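Side-chain contact in spectinomycin phosphotransferase (Legionella pneumophila, PDB 3I1A), which phosphorylates the antibiotic spectinomycin, acting as a resistance factor with a protein-kinase-like fold, and binds adenine nucleotides: residues Gln9-Ile12 / Glu13-Val17. Numbering follows the deposited sequence.
Sequences QQLI and ELLKV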
loop_
_atom_site.group_PDB
_atom_site.type_symbol
_atom_site.label_atom_id
_atom_site.label_comp_id
_atom_site.label_asym_id
_atom_site.label_seq_id
_atom_site.Cartn_x
_atom_site.Cartn_y
_atom_site.Cartn_z
ATOM N N GLN A 9 21.964 -2.081 21.598
ATOM C CA GLN A 9 23.413 -2.157 21.499
ATOM C C GLN A 9 23.917 -3.485 20.943
ATOM O O GLN A 9 25.063 -3.596 20.516
ATOM C CB GLN A 9 24.035 -1.845 22.860
ATOM C CG GLN A 9 23.597 -0.484 23.374
ATOM C CD GLN A 9 23.741 0.600 22.319
ATOM O OE1 GLN A 9 23.111 1.652 22.403
ATOM N NE2 GLN A 9 24.579 0.349 21.320
ATOM N N GLN A 10 23.057 -4.498 20.931
ATOM C CA GLN A 10 23.441 -5.784 20.365
ATOM C C GLN A 10 23.519 -5.626 18.849
ATOM O O GLN A 10 24.113 -6.448 18.168
ATOM C CB GLN A 10 22.430 -6.873 20.742
ATOM C CG GLN A 10 22.740 -7.510 22.084
ATOM C CD GLN A 10 21.734 -8.562 22.490
ATOM O OE1 GLN A 10 20.636 -8.237 22.959
ATOM N NE2 GLN A 10 22.101 -9.829 22.328
ATOM N N LEU A 11 22.913 -4.562 18.328
ATOM C CA LEU A 11 22.956 -4.309 16.885
ATOM C C LEU A 11 24.334 -3.936 16.430
ATOM O O LEU A 11 24.685 -4.134 15.260
ATOM C CB LEU A 11 22.006 -3.176 16.476
ATOM C CG LEU A 11 20.589 -3.583 16.091
ATOM C CD1 LEU A 11 19.838 -2.328 15.730
ATOM C CD2 LEU A 11 20.590 -4.548 14.894
ATOM N N ILE A 12 25.117 -3.359 17.331
ATOM C CA ILE A 12 26.457 -2.977 16.955
ATOM C C ILE A 12 27.178 -4.233 16.535
ATOM O O ILE A 12 27.714 -4.287 15.431
ATOM C CB ILE A 12 27.221 -2.293 18.099
ATOM C CG1 ILE A 12 26.542 -0.963 18.443
ATOM C CG2 ILE A 12 28.672 -2.055 17.683
ATOM C CD1 ILE A 12 27.169 -0.252 19.623
ATOM N N GLU A 13 27.167 -5.251 17.395
ATOM C CA GLU A 13 27.834 -6.504 17.058
ATOM C C GLU A 13 27.261 -7.142 15.807
ATOM O O GLU A 13 28.003 -7.587 14.946
ATOM C CB GLU A 13 27.731 -7.530 18.204
ATOM C CG GLU A 13 28.245 -8.947 17.813
ATOM C CD GLU A 13 28.111 -9.999 18.935
ATOM O OE1 GLU A 13 28.685 -9.790 20.033
ATOM O OE2 GLU A 13 27.445 -11.045 18.716
ATOM N N LEU A 14 25.935 -7.218 15.713
ATOM C CA LEU A 14 25.313 -7.846 14.553
ATOM C C LEU A 14 25.574 -7.137 13.222
ATOM O O LEU A 14 25.793 -7.790 12.188
ATOM C CB LEU A 14 23.809 -7.987 14.784
ATOM C CG LEU A 14 23.498 -8.957 15.930
ATOM C CD1 LEU A 14 22.049 -8.805 16.373
ATOM C CD2 LEU A 14 23.776 -10.366 15.472
ATOM N N LEU A 15 25.521 -5.808 13.216
ATOM C CA LEU A 15 25.779 -5.115 11.974
ATOM C C LEU A 15 27.255 -5.276 11.582
ATOM O O LEU A 15 27.575 -5.385 10.402
ATOM C CB LEU A 15 25.378 -3.634 12.096
ATOM C CG LEU A 15 23.836 -3.512 12.186
ATOM C CD1 LEU A 15 23.419 -2.056 12.350
ATOM C CD2 LEU A 15 23.201 -4.072 10.927
ATOM N N LYS A 16 28.158 -5.318 12.557
ATOM C CA LYS A 16 29.563 -5.497 12.192
ATOM C C LYS A 16 29.784 -6.885 11.597
ATOM O O LYS A 16 30.324 -7.033 10.505
ATOM C CB LYS A 16 30.478 -5.327 13.409
ATOM C CG LYS A 16 31.973 -5.434 13.061
ATOM C CD LYS A 16 32.325 -4.466 11.948
ATOM C CE LYS A 16 33.829 -4.458 11.643
ATOM N NZ LYS A 16 34.578 -3.634 12.628
ATOM N N VAL A 17 29.347 -7.900 12.328
ATOM C CA VAL A 17 29.502 -9.288 11.902
ATOM C C VAL A 17 28.889 -9.618 10.544
ATOM O O VAL A 17 29.571 -10.130 9.648
ATOM C CB VAL A 17 28.910 -10.237 12.977
ATOM C CG1 VAL A 17 28.784 -11.669 12.447
ATOM C CG2 VAL A 17 29.798 -10.226 14.211
HETATM O O HOH W 1 27.008 -5.401 20.402
#
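The flat groups meeting here are the peptide carbonyls of Gln10, Leu11 and Ile12, approached by the amides of Leu14, Leu15 and Lys16. Leu15 N lies 2.8 Å from Leu11 O. The N-H...O angle of this bond is 165°. The Leu15 side chain crowds the same oxygen: with CG beside its own backbone N (chi1 -70°), CG comes within 3.2 Å of Leu11 O. Leu14 repeats this pattern one residue earlier, its N hydrogen-bonded to Gln10 O at 3.2 Å and its CG 3.4 Å from that oxygen. Lys16 N completes the series, 3.1 Å from Ile12 O.

At the preceding step a water bridges the gap, donating to Gln9 O (2.7 Å) and accepting from Glu13 N (3.0 Å). Gln9 O also takes a backbone bond from Ile12 N, a shorter-span i to i+3 bond. Apolar contact between side chains is light: Leu11 CD2 stands 4.4 Å from Leu15 CG. Leu11 and Leu15 both also touch Ile51 of strand 48-55, while Tyr40 meets Leu11 and Ala42 meets Leu15. Lys16 NZ forms a salt bridge with Asp22 just beyond the helix. Successive i to i+4 bonds and a leucine pair directed at strands identify the first turns of an amphipathic helix, 10-19, packed on the five-stranded antiparallel sheet of the kinase-like N-terminal lobe.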